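Local coordinates for protein succinate-semialdehyde dehydrogenase (Synechococcus sp., PDB 4ITA) that catalyses the oxidation of succinic semialdehyde, probably to succinate with NADP+ as the hydride acceptor, at residues G233-V238 with F387-S392; A267-L272 with V366-T371; F240-L245 with A393-P398; A248-T253 with H285-S290; L272-A277 with T371-D376. All blocks are in the same frame, centred on the assembly; numbering follows the deposited sequence.

Interaction 1. Residues G233-V238 with F387-S392; sequences GSDPFV and FGLGAS
Asp235 holds CG anti to its carbonyl carbon (chi1 -68°), which lays the carboxylate against the backbone of Gly390; Phe387, turned likewise about its first bond, brings CD2 to 3.7 Å from Ser234 CB. Gly390 N donates to Asp235 OD1 at 3.0 Å, meeting it from above the carboxylate plane, 47° out of it. A water gives OD1 a second bond and accepts from Ser234 N and Leu389 N, so one solvent molecule ties the two segments together. Farther on the backbones run parallel: Ser392 N donates to Pro236 O (3.0 Å) and Val238 N to Ser392 O (2.8 Å). Pro236 CG packs on Ala391 CB at 3.7 Å, and Ser392 OG, bound to Gly417 O and Trp394 NE1, lies 3.6 Å from Phe237 CE2. Leu389, just before the strand, also touches the bound NADPH. Gly390 has no side chain, and a beta carbon there would run into Asp235 OD2. Since Gly390 O, another acceptor, sits only 3.2 Å from Asp235 OD1, the two donors on OD1 probably offset that repulsion and help keep the buried carboxylate ionised.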
# COMPACT_ATOMS: atom_id res chain seq x y z
N GLY A 233 -2.52 12.32 14.84
CA GLY A 233 -1.31 13.11 14.79
C GLY A 233 -1.13 13.95 16.03
O GLY A 233 -2.02 14.08 16.86
N SER A 234 0.06 14.54 16.17
CA SER A 234 0.28 15.58 17.16
C SER A 234 1.00 16.70 16.43
O SER A 234 2.18 16.98 16.67
CB SER A 234 1.09 15.05 18.35
OG SER A 234 1.20 16.07 19.34
N ASP A 235 0.28 17.32 15.51
CA ASP A 235 0.91 18.21 14.54
C ASP A 235 1.51 19.43 15.21
O ASP A 235 0.88 20.05 16.07
CB ASP A 235 -0.11 18.68 13.51
CG ASP A 235 -0.61 17.57 12.59
OD1 ASP A 235 -0.27 16.38 12.78
OD2 ASP A 235 -1.35 17.93 11.65
N PRO A 236 2.72 19.82 14.79
CA PRO A 236 3.33 21.05 15.29
C PRO A 236 2.78 22.28 14.57
O PRO A 236 2.35 22.21 13.41
CB PRO A 236 4.81 20.85 14.95
CG PRO A 236 4.77 20.04 13.70
CD PRO A 236 3.62 19.09 13.87
N PHE A 237 2.77 23.39 15.29
CA PHE A 237 2.40 24.69 14.75
C PHE A 237 3.55 25.60 15.18
O PHE A 237 3.64 26.01 16.34
CB PHE A 237 1.06 25.14 15.36
CG PHE A 237 0.42 26.33 14.68
CD1 PHE A 237 0.73 27.62 15.09
CD2 PHE A 237 -0.53 26.16 13.68
CE1 PHE A 237 0.11 28.71 14.49
CE2 PHE A 237 -1.14 27.24 13.07
CZ PHE A 237 -0.82 28.53 13.48
N VAL A 238 4.47 25.84 14.25
CA VAL A 238 5.73 26.51 14.54
C VAL A 238 5.64 27.97 14.15
O VAL A 238 5.25 28.28 13.03
CB VAL A 238 6.89 25.84 13.78
CG1 VAL A 238 8.20 26.45 14.21
CG2 VAL A 238 6.91 24.32 14.02
N PHE A 387 4.19 10.32 15.74
CA PHE A 387 3.28 10.61 14.64
C PHE A 387 3.97 11.43 13.56
O PHE A 387 5.11 11.88 13.73
CB PHE A 387 2.06 11.39 15.17
CG PHE A 387 1.47 10.80 16.42
CD1 PHE A 387 0.76 9.61 16.38
CD2 PHE A 387 1.63 11.44 17.64
CE1 PHE A 387 0.22 9.07 17.54
CE2 PHE A 387 1.08 10.92 18.80
CZ PHE A 387 0.38 9.73 18.75
N GLY A 388 3.27 11.64 12.46
CA GLY A 388 3.80 12.43 11.37
C GLY A 388 2.75 12.73 10.33
O GLY A 388 2.90 12.39 9.16
N LEU A 389 1.66 13.37 10.76
CA LEU A 389 0.55 13.63 9.86
C LEU A 389 0.71 14.98 9.16
O LEU A 389 1.12 15.03 8.00
CB LEU A 389 -0.78 13.52 10.62
CG LEU A 389 -2.02 13.57 9.74
CD1 LEU A 389 -1.96 12.57 8.56
CD2 LEU A 389 -3.24 13.31 10.59
N GLY A 390 0.40 16.06 9.86
CA GLY A 390 0.58 17.39 9.29
C GLY A 390 1.56 18.25 10.08
O GLY A 390 2.01 17.88 11.16
N ALA A 391 1.90 19.40 9.52
CA ALA A 391 2.78 20.35 10.19
C ALA A 391 2.52 21.73 9.60
O ALA A 391 2.35 21.86 8.39
CB ALA A 391 4.24 19.96 10.01
N SER A 392 2.49 22.74 10.47
CA SER A 392 2.32 24.12 10.03
C SER A 392 3.46 24.97 10.56
O SER A 392 3.84 24.84 11.73
CB SER A 392 0.98 24.64 10.55
OG SER A 392 0.77 26.01 10.23
O HOH W 1 1.50 14.57 13.59

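Interaction 2. Residues A267-L272 with V366-T371; sequences AKRFIL and VAMVFT
Phe270 and Phe370 carry the central backbone bonds of two parallel strands set 20° apart. Phe270 N donates to Met368 O and Phe370 N to Phe270 O, both at 2.8 Å; Met368 N to Lys268 O and Leu272 N to Phe370 O continue the series on either side. CA-H...O contacts accompany them, the shortest, Thr371 CA to Leu272 O at 3.2 Å, beyond the last bond. Side chains pack on both faces. On the face of Phe270 and Leu272, Leu272 CD1 meets Val369 CG1 at 3.6 Å and Phe270 CE1 rests 3.7 Å from Ala367 CB, the Phe270 ring taking Met368 O at its edge. On the other face Met368, bent at its last torsion (chi3 -90°), turns CE back to 3.8 Å from Arg269 CG, and Phe370 CE2 lies 3.8 Å from Arg269 CB, while CD2 of the same ring is 4.2 Å from Ile271 CG1. Replacing Phe370 with a serine would probably uncover the Arg269 stem and Ile271 CG1 and open a gap on this face. The polar ends find partners outside: the Arg269 guanidinium binds the carbonyls of Ser234, Leu381 and Ala382, and Lys268 NZ pairs with Glu361. Such in-register parallel strands belong to the Rossmann-like sheet of the aldehyde dehydrogenase catalytic domain.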
# COMPACT_ATOMS: atom_id res chain seq x y z
N ALA A 267 -3.83 21.71 15.21
CA ALA A 267 -2.56 22.19 15.76
C ALA A 267 -2.53 21.75 17.23
O ALA A 267 -3.30 22.26 18.04
CB ALA A 267 -2.48 23.70 15.66
N LYS A 268 -1.65 20.81 17.57
CA LYS A 268 -1.62 20.28 18.93
C LYS A 268 -0.44 20.76 19.78
O LYS A 268 -0.57 20.92 20.99
CB LYS A 268 -1.71 18.74 18.91
CG LYS A 268 -2.94 18.21 18.17
CD LYS A 268 -3.38 16.83 18.66
CE LYS A 268 -4.69 16.39 17.98
NZ LYS A 268 -4.48 15.72 16.65
N ARG A 269 0.70 20.99 19.13
CA ARG A 269 1.91 21.45 19.82
C ARG A 269 2.39 22.74 19.18
O ARG A 269 2.82 22.75 18.03
CB ARG A 269 3.00 20.37 19.77
CG ARG A 269 2.63 19.08 20.53
CD ARG A 269 3.69 17.96 20.39
NE ARG A 269 3.92 17.72 18.97
CZ ARG A 269 5.09 17.78 18.35
NH1 ARG A 269 6.22 17.96 19.02
NH2 ARG A 269 5.11 17.63 17.03
N PHE A 270 2.28 23.83 19.94
CA PHE A 270 2.71 25.14 19.48
C PHE A 270 4.16 25.33 19.86
O PHE A 270 4.52 25.23 21.04
CB PHE A 270 1.83 26.23 20.11
CG PHE A 270 0.43 26.24 19.56
CD1 PHE A 270 -0.50 25.30 19.97
CD2 PHE A 270 0.06 27.17 18.61
CE1 PHE A 270 -1.78 25.30 19.44
CE2 PHE A 270 -1.22 27.19 18.08
CZ PHE A 270 -2.14 26.24 18.50
N ILE A 271 4.99 25.56 18.85
CA ILE A 271 6.43 25.65 19.02
C ILE A 271 6.85 27.07 18.65
O ILE A 271 6.81 27.46 17.49
CB ILE A 271 7.14 24.58 18.18
CG1 ILE A 271 6.74 23.19 18.68
CG2 ILE A 271 8.66 24.77 18.24
CD1 ILE A 271 7.13 22.04 17.77
N LEU A 272 7.19 27.85 19.67
CA LEU A 272 7.35 29.29 19.52
C LEU A 272 8.79 29.72 19.65
O LEU A 272 9.46 29.40 20.64
CB LEU A 272 6.52 30.00 20.60
CG LEU A 272 5.08 29.52 20.76
CD1 LEU A 272 4.38 30.33 21.85
CD2 LEU A 272 4.33 29.63 19.45
N VAL A 366 -6.92 21.26 23.69
CA VAL A 366 -5.86 21.42 24.68
C VAL A 366 -4.54 21.61 23.96
O VAL A 366 -4.03 20.69 23.31
CB VAL A 366 -5.78 20.18 25.61
CG1 VAL A 366 -4.66 20.34 26.66
CG2 VAL A 366 -7.12 19.93 26.29
N ALA A 367 -3.97 22.81 24.07
CA ALA A 367 -2.72 23.13 23.39
C ALA A 367 -1.54 22.92 24.31
O ALA A 367 -1.56 23.38 25.45
CB ALA A 367 -2.74 24.57 22.92
N MET A 368 -0.51 22.22 23.82
CA MET A 368 0.79 22.18 24.50
C MET A 368 1.67 23.26 23.88
O MET A 368 1.72 23.40 22.66
CB MET A 368 1.46 20.80 24.36
CG MET A 368 0.75 19.65 25.06
SD MET A 368 1.63 18.03 25.03
CE MET A 368 0.97 17.31 23.51
N VAL A 369 2.37 24.04 24.71
CA VAL A 369 3.19 25.14 24.20
C VAL A 369 4.65 24.95 24.61
O VAL A 369 4.94 24.56 25.74
CB VAL A 369 2.67 26.51 24.70
CG1 VAL A 369 3.50 27.65 24.12
CG2 VAL A 369 1.21 26.68 24.33
N PHE A 370 5.54 25.22 23.66
CA PHE A 370 6.98 25.08 23.85
C PHE A 370 7.69 26.31 23.33
O PHE A 370 7.20 26.97 22.42
CB PHE A 370 7.48 23.87 23.07
CG PHE A 370 6.74 22.61 23.36
CD1 PHE A 370 7.17 21.75 24.36
CD2 PHE A 370 5.58 22.29 22.66
CE1 PHE A 370 6.47 20.59 24.64
CE2 PHE A 370 4.87 21.14 22.94
CZ PHE A 370 5.32 20.29 23.93
N THR A 371 8.87 26.60 23.89
CA THR A 371 9.71 27.67 23.37
C THR A 371 11.02 27.09 22.84
O THR A 371 11.59 26.19 23.46
CB THR A 371 9.99 28.74 24.44
OG1 THR A 371 8.74 29.30 24.89
CG2 THR A 371 10.85 29.86 23.89

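Interaction 3. Residues F240-L245 with A393-P398; sequences FPSADL and AWTNDP
Phe240 N donates to Trp394 O at 2.9 Å, the last backbone bond between two neighbouring strands, after which Phe240 to Ala243 fold into a type I beta turn closed by Ala243 N to Phe240 O. Ser242 and Asn396 then grip each other twice. Ser242 OG stands between its own backbone N and carbonyl carbon (chi1 64°), where it accepts from Asn396 N at 2.8 Å in a nearly straight bond. In return Asn396 ND2 donates to Ser242 O at 2.9 Å; the acceptor lies in the amide plane, whereas the donor is tilted 33° from the carbonyl plane. These two bonds fix the rotation of both side chains. Each segment is a beta-to-alpha connection at the C-terminal ends of two parallel strands of the sheet, strand 235-239 passing into helix 245-257 and strand 390-394 into helix 398-407, and each connection runs into an N-capping aspartate: Asp244 caps Glu247 N and Asp397 caps Glu400 N. Thr395 OG1 accepts from Asp397 N at 3.1 Å, an ST turn just ahead of helix 398-407, and is also bonded to Glu400. Apolar contact is smaller: Ala243 CB sits 3.7 Å from Trp394 CB and 3.5 Å from Trp394 O, beside the root of an indole whose NE1 bonds Ser392 OG. Phe240 touches Thr395 through CB, while its ring meets His273 and Phe404 edge-to-face. A water accepts from Asp244 N at 3.0 Å and, weakly, from Asn396 ND2.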
# COMPACT_ATOMS: atom_id res chain seq x y z
N PHE A 240 7.74 31.56 13.94
CA PHE A 240 9.07 32.15 13.96
C PHE A 240 9.03 33.69 13.89
O PHE A 240 7.96 34.27 13.65
CB PHE A 240 9.96 31.49 12.89
CG PHE A 240 10.90 30.46 13.46
CD1 PHE A 240 10.43 29.55 14.40
CD2 PHE A 240 12.23 30.42 13.09
CE1 PHE A 240 11.28 28.61 14.95
CE2 PHE A 240 13.09 29.48 13.64
CZ PHE A 240 12.61 28.58 14.58
N PRO A 241 10.17 34.36 14.13
CA PRO A 241 10.11 35.81 14.36
C PRO A 241 9.59 36.67 13.20
O PRO A 241 9.08 37.77 13.45
CB PRO A 241 11.56 36.18 14.69
CG PRO A 241 12.13 34.92 15.27
CD PRO A 241 11.51 33.82 14.46
N SER A 242 9.69 36.20 11.96
CA SER A 242 9.21 36.99 10.83
C SER A 242 7.74 36.72 10.50
O SER A 242 7.22 37.25 9.52
CB SER A 242 10.06 36.74 9.59
OG SER A 242 9.96 35.40 9.15
N ALA A 243 7.08 35.90 11.31
CA ALA A 243 5.67 35.59 11.07
C ALA A 243 4.74 36.78 11.28
O ALA A 243 5.04 37.68 12.07
CB ALA A 243 5.24 34.43 11.95
N ASP A 244 3.60 36.77 10.59
CA ASP A 244 2.48 37.65 10.92
C ASP A 244 1.86 37.07 12.17
O ASP A 244 1.06 36.12 12.10
CB ASP A 244 1.46 37.68 9.77
CG ASP A 244 0.26 38.61 10.05
OD1 ASP A 244 -0.06 38.94 11.22
OD2 ASP A 244 -0.40 39.01 9.06
N LEU A 245 2.21 37.64 13.32
CA LEU A 245 1.86 37.07 14.61
C LEU A 245 0.36 37.03 14.84
O LEU A 245 -0.17 36.02 15.30
CB LEU A 245 2.54 37.84 15.75
CG LEU A 245 3.56 37.12 16.63
CD1 LEU A 245 4.46 36.18 15.83
CD2 LEU A 245 4.39 38.13 17.40
N ALA A 393 4.03 25.83 9.71
CA ALA A 393 5.13 26.70 10.13
C ALA A 393 4.94 28.11 9.58
O ALA A 393 4.51 28.29 8.43
CB ALA A 393 6.48 26.13 9.70
N TRP A 394 5.26 29.09 10.41
CA TRP A 394 4.98 30.50 10.13
C TRP A 394 6.27 31.29 10.12
O TRP A 394 6.95 31.43 11.13
CB TRP A 394 3.98 31.05 11.15
CG TRP A 394 2.67 30.35 11.02
CD1 TRP A 394 2.39 29.05 11.35
CD2 TRP A 394 1.46 30.89 10.48
NE1 TRP A 394 1.09 28.76 11.04
CE2 TRP A 394 0.49 29.87 10.52
CE3 TRP A 394 1.10 32.15 9.98
CZ2 TRP A 394 -0.82 30.06 10.07
CZ3 TRP A 394 -0.19 32.34 9.53
CH2 TRP A 394 -1.14 31.30 9.58
N THR A 395 6.62 31.77 8.93
CA THR A 395 7.85 32.51 8.71
C THR A 395 7.79 33.10 7.33
O THR A 395 7.19 32.53 6.42
CB THR A 395 9.10 31.60 8.82
OG1 THR A 395 10.24 32.31 8.33
CG2 THR A 395 8.92 30.32 8.01
N ASN A 396 8.42 34.26 7.16
CA ASN A 396 8.49 34.89 5.86
C ASN A 396 9.92 34.97 5.33
O ASN A 396 10.20 35.71 4.38
CB ASN A 396 7.80 36.24 5.90
CG ASN A 396 6.31 36.10 6.00
OD1 ASN A 396 5.66 35.65 5.05
ND2 ASN A 396 5.75 36.41 7.16
N ASP A 397 10.80 34.20 5.94
CA ASP A 397 12.17 34.03 5.46
C ASP A 397 12.20 32.84 4.51
O ASP A 397 11.92 31.72 4.92
CB ASP A 397 13.12 33.79 6.63
CG ASP A 397 14.56 33.65 6.17
OD1 ASP A 397 15.19 34.70 5.91
OD2 ASP A 397 15.07 32.52 6.08
N PRO A 398 12.55 33.07 3.23
CA PRO A 398 12.50 31.97 2.26
C PRO A 398 13.37 30.77 2.64
O PRO A 398 12.95 29.63 2.43
CB PRO A 398 13.00 32.63 0.96
CG PRO A 398 12.69 34.08 1.15
CD PRO A 398 12.92 34.35 2.60
O HOH W 2 3.35 34.59 8.51

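Interaction 4. Residues A248-T253 with H285-S290; sequences AVEVGT and HLKFAS
Lys287 lays its aliphatic stem across Thr253, the two side chains crossing at about a right angle, with Lys287 CG 3.4 Å from Thr253 OG1 and 3.7 Å from CG2 of the same threonine. A bend at the second torsion (chi2 68°) then carries the rest of the lysine across the flank of helix 245-257 to Glu250, where NZ forms a salt bridge to OE2 at 3.2 Å, weak as a hydrogen bond. Glu250, bent at its second torsion (chi2 -71°), brings its carboxylate toward the neighbouring helix, and Lys287 CE lies 3.2 Å from Glu250 OE1. An alanine in place of Lys287 would probably leave the Glu250 carboxylate without this counter-charge and remove the CG packing over Thr253 CG2.

Thr253 OG1 is tethered to its own helix, donating to Val249 O at 2.8 Å; that carbonyl also accepts from Thr253 N, the two donors coming from opposite faces of its plane. Phe288 brings its ring edge to this fixed hydroxyl, CE1 being 3.6 Å from Thr253 OG1 with the oxygen in the ring plane. The helix segments cross at -42° with axes 9.9 Å apart. Helices 245-257 and 274-289 immediately precede and follow strand 267-273 and both pack on its Phe270, a layering typical of the alpha/beta aldehyde dehydrogenase catalytic domain.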
# COMPACT_ATOMS: atom_id res chain seq x y z
N ALA A 248 -1.17 34.35 12.75
CA ALA A 248 -0.78 33.05 13.30
C ALA A 248 -1.59 32.69 14.55
O ALA A 248 -1.98 31.53 14.72
CB ALA A 248 0.72 33.01 13.59
N VAL A 249 -1.87 33.67 15.42
CA VAL A 249 -2.69 33.43 16.60
C VAL A 249 -4.14 33.08 16.25
O VAL A 249 -4.72 32.13 16.79
CB VAL A 249 -2.70 34.65 17.55
CG1 VAL A 249 -3.76 34.49 18.64
CG2 VAL A 249 -1.33 34.85 18.16
N GLU A 250 -4.71 33.85 15.34
CA GLU A 250 -6.09 33.64 14.90
C GLU A 250 -6.23 32.26 14.26
O GLU A 250 -7.11 31.47 14.61
CB GLU A 250 -6.50 34.73 13.91
CG GLU A 250 -6.71 36.10 14.53
CD GLU A 250 -7.96 36.17 15.39
OE1 GLU A 250 -8.86 35.32 15.20
OE2 GLU A 250 -8.05 37.07 16.25
N VAL A 251 -5.35 31.97 13.31
CA VAL A 251 -5.39 30.71 12.59
C VAL A 251 -5.04 29.54 13.51
O VAL A 251 -5.70 28.50 13.46
CB VAL A 251 -4.48 30.77 11.35
CG1 VAL A 251 -4.34 29.39 10.72
CG2 VAL A 251 -5.04 31.78 10.33
N GLY A 252 -4.04 29.71 14.37
CA GLY A 252 -3.68 28.67 15.31
C GLY A 252 -4.79 28.31 16.27
O GLY A 252 -4.95 27.15 16.64
N THR A 253 -5.54 29.32 16.69
CA THR A 253 -6.67 29.08 17.58
C THR A 253 -7.73 28.24 16.87
O THR A 253 -8.23 27.27 17.45
CB THR A 253 -7.28 30.40 18.10
OG1 THR A 253 -6.29 31.08 18.88
CG2 THR A 253 -8.51 30.13 18.95
N HIS A 285 -3.54 32.82 24.58
CA HIS A 285 -4.26 32.77 25.85
C HIS A 285 -5.55 33.58 25.76
O HIS A 285 -6.64 33.09 26.07
CB HIS A 285 -3.33 33.32 26.94
CG HIS A 285 -3.85 33.20 28.33
ND1 HIS A 285 -3.13 33.62 29.42
CD2 HIS A 285 -5.02 32.72 28.82
CE1 HIS A 285 -3.82 33.40 30.52
NE2 HIS A 285 -4.97 32.85 30.19
N LEU A 286 -5.44 34.83 25.32
CA LEU A 286 -6.61 35.70 25.16
C LEU A 286 -7.65 35.14 24.19
O LEU A 286 -8.84 35.18 24.46
CB LEU A 286 -6.15 37.09 24.71
CG LEU A 286 -5.32 37.86 25.76
CD1 LEU A 286 -4.62 39.04 25.10
CD2 LEU A 286 -6.20 38.32 26.90
N LYS A 287 -7.19 34.61 23.06
CA LYS A 287 -8.12 34.08 22.06
C LYS A 287 -8.86 32.85 22.60
O LYS A 287 -10.08 32.73 22.46
CB LYS A 287 -7.39 33.77 20.75
CG LYS A 287 -8.29 33.79 19.52
CD LYS A 287 -8.77 35.20 19.22
CE LYS A 287 -9.93 35.19 18.22
NZ LYS A 287 -10.59 36.53 18.12
N PHE A 288 -8.13 31.95 23.24
CA PHE A 288 -8.76 30.75 23.81
C PHE A 288 -9.75 31.14 24.90
O PHE A 288 -10.83 30.54 25.01
CB PHE A 288 -7.72 29.81 24.42
CG PHE A 288 -7.03 28.88 23.45
CD1 PHE A 288 -6.57 29.32 22.22
CD2 PHE A 288 -6.78 27.56 23.82
CE1 PHE A 288 -5.91 28.44 21.35
CE2 PHE A 288 -6.12 26.69 22.96
CZ PHE A 288 -5.68 27.14 21.73
N ALA A 289 -9.39 32.15 25.70
CA ALA A 289 -10.18 32.52 26.87
C ALA A 289 -11.58 33.00 26.53
O ALA A 289 -12.50 32.87 27.34
CB ALA A 289 -9.44 33.58 27.69
N SER A 290 -11.75 33.56 25.34
CA SER A 290 -13.03 34.14 24.95
C SER A 290 -13.83 33.32 23.93
O SER A 290 -14.83 33.80 23.39
CB SER A 290 -12.85 35.59 24.53
OG SER A 290 -12.53 36.39 25.66

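Interaction 5. Residues L272-A277 with T371-D376; sequences LHEAIA and TVKDLD. With EDO (1,2-ethanediol), chain L.
His273 caps a helix with its imidazole while Val372 O sits over one ring face, 4.2 Å above the plane and offset toward the rim. The place is the end of two parallel strands of the Rossmann-like sheet, where each chain turns into a helix. Holding CG anti to the backbone N (chi1 -169°), His273 directs ND1 to Ala275 N, two residues on, which donates at 3.0 Å in the ring plane: an N-cap of helix 274-289, which requires ND1 to be unprotonated. Val372 continues the strand pairing, its N donating to Leu272 O and its O accepting from Glu274 N, both at 2.9 Å; the latter carries the pairing on to Glu274, where the chain leaves the strand.

Glu274 takes a cramped first torsion (chi1 60°) but is extended beyond CG, reaching obliquely across Lys373 to a salt bridge, OE2 to NZ at 3.3 Å, weak as a hydrogen bond. Nearer the backbone, Thr371 CG2 packs 3.6 Å from both Glu274 CA and CB, and Ala277 CB approaches the threonine OG1. Asp374 caps the other helix through OD1 to Gln377 N, and Asp376 OD1 pairs with Arg403. The second oxygens of these two aspartates hold a 1,2-ethanediol, probably from the crystallisation liquor: its O1 donates to Asp374 OD2 at 2.6 Å and its O2 to Asp376 OD2 at 2.7 Å.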
# COMPACT_ATOMS: atom_id res chain seq x y z
N LEU A 272 7.19 27.85 19.67
CA LEU A 272 7.35 29.29 19.52
C LEU A 272 8.79 29.72 19.65
O LEU A 272 9.46 29.40 20.64
CB LEU A 272 6.52 30.00 20.60
CG LEU A 272 5.08 29.52 20.76
CD1 LEU A 272 4.38 30.33 21.85
CD2 LEU A 272 4.33 29.63 19.45
N HIS A 273 9.29 30.45 18.65
CA HIS A 273 10.62 31.04 18.77
C HIS A 273 10.63 32.02 19.95
O HIS A 273 9.71 32.82 20.11
CB HIS A 273 11.00 31.77 17.48
CG HIS A 273 12.44 32.18 17.44
ND1 HIS A 273 12.95 33.19 18.23
CD2 HIS A 273 13.48 31.69 16.72
CE1 HIS A 273 14.25 33.31 17.99
NE2 HIS A 273 14.59 32.41 17.08
N GLU A 274 11.68 31.94 20.77
CA GLU A 274 11.76 32.76 21.99
C GLU A 274 11.58 34.26 21.75
O GLU A 274 11.08 34.97 22.63
CB GLU A 274 13.06 32.48 22.75
CG GLU A 274 14.32 32.76 21.98
CD GLU A 274 15.56 32.65 22.85
OE1 GLU A 274 16.65 33.04 22.39
OE2 GLU A 274 15.43 32.18 24.01
N ALA A 275 11.95 34.75 20.57
CA ALA A 275 11.86 36.18 20.29
C ALA A 275 10.41 36.67 20.23
O ALA A 275 10.14 37.85 20.47
CB ALA A 275 12.58 36.51 18.99
N ILE A 276 9.48 35.77 19.91
CA ILE A 276 8.08 36.15 19.80
C ILE A 276 7.17 35.39 20.75
O ILE A 276 5.95 35.61 20.75
CB ILE A 276 7.56 36.05 18.33
CG1 ILE A 276 7.81 34.65 17.72
CG2 ILE A 276 8.23 37.11 17.46
CD1 ILE A 276 6.85 33.55 18.16
N ALA A 277 7.74 34.51 21.55
CA ALA A 277 6.94 33.60 22.36
C ALA A 277 6.03 34.29 23.37
O ALA A 277 4.88 33.88 23.56
CB ALA A 277 7.83 32.60 23.06
N THR A 371 8.87 26.60 23.89
CA THR A 371 9.71 27.67 23.37
C THR A 371 11.02 27.09 22.84
O THR A 371 11.59 26.19 23.46
CB THR A 371 9.99 28.74 24.44
OG1 THR A 371 8.74 29.30 24.89
CG2 THR A 371 10.85 29.86 23.89
N VAL A 372 11.48 27.60 21.70
CA VAL A 372 12.74 27.16 21.11
C VAL A 372 13.61 28.36 20.73
O VAL A 372 13.12 29.48 20.62
CB VAL A 372 12.52 26.23 19.89
CG1 VAL A 372 11.81 24.95 20.31
CG2 VAL A 372 11.73 26.94 18.82
N LYS A 373 14.90 28.11 20.53
CA LYS A 373 15.87 29.19 20.33
C LYS A 373 16.28 29.41 18.88
O LYS A 373 16.78 30.48 18.54
CB LYS A 373 17.14 28.92 21.15
CG LYS A 373 17.00 29.14 22.63
CD LYS A 373 18.32 28.85 23.33
CE LYS A 373 18.15 28.81 24.84
NZ LYS A 373 17.61 30.09 25.36
N ASP A 374 16.10 28.40 18.05
CA ASP A 374 16.52 28.50 16.65
C ASP A 374 15.83 27.46 15.79
O ASP A 374 15.06 26.62 16.29
CB ASP A 374 18.06 28.41 16.51
CG ASP A 374 18.65 27.14 17.08
OD1 ASP A 374 17.98 26.09 17.11
OD2 ASP A 374 19.83 27.17 17.50
N LEU A 375 16.13 27.51 14.50
CA LEU A 375 15.52 26.64 13.51
C LEU A 375 15.78 25.14 13.76
O LEU A 375 14.86 24.33 13.68
CB LEU A 375 16.01 27.06 12.13
CG LEU A 375 15.41 26.35 10.92
CD1 LEU A 375 13.91 26.47 10.95
CD2 LEU A 375 15.96 26.97 9.65
N ASP A 376 17.03 24.78 14.05
CA ASP A 376 17.36 23.38 14.29
C ASP A 376 16.56 22.83 15.46
O ASP A 376 16.05 21.71 15.41
CB ASP A 376 18.86 23.19 14.54
CG ASP A 376 19.70 23.27 13.28
OD1 ASP A 376 19.13 23.42 12.19
OD2 ASP A 376 20.94 23.18 13.38
C1 EDO L . 22.71 25.67 16.20
O1 EDO L . 21.29 25.49 16.11
C2 EDO L . 23.38 24.78 15.17
O2 EDO L . 22.83 23.46 15.26

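How the interactions relate
All five contacts lie in the seven-stranded sheet, in the connections at its strand ends or between its flanking helices, centres 10 to 19 Å apart. Strands 366-372, 267-273, 235-239 and 390-394 are neighbours in that order: interaction 2 joins the first pair and interaction 1 the last, and Phe237 bonds Arg269 and Ile271 between them. Interactions 5 and 3 cover the C-terminal ends of these pairs, centres about 11 Å apart, meeting where Phe240 touches His273. Interaction 4 pairs the helices before and after strand 267-273. Along the chain, interactions 2, 4 and 5 fall between the segments of interaction 1; continuous strand pairing probably ties its cofactor-facing Leu389 end to the domain body.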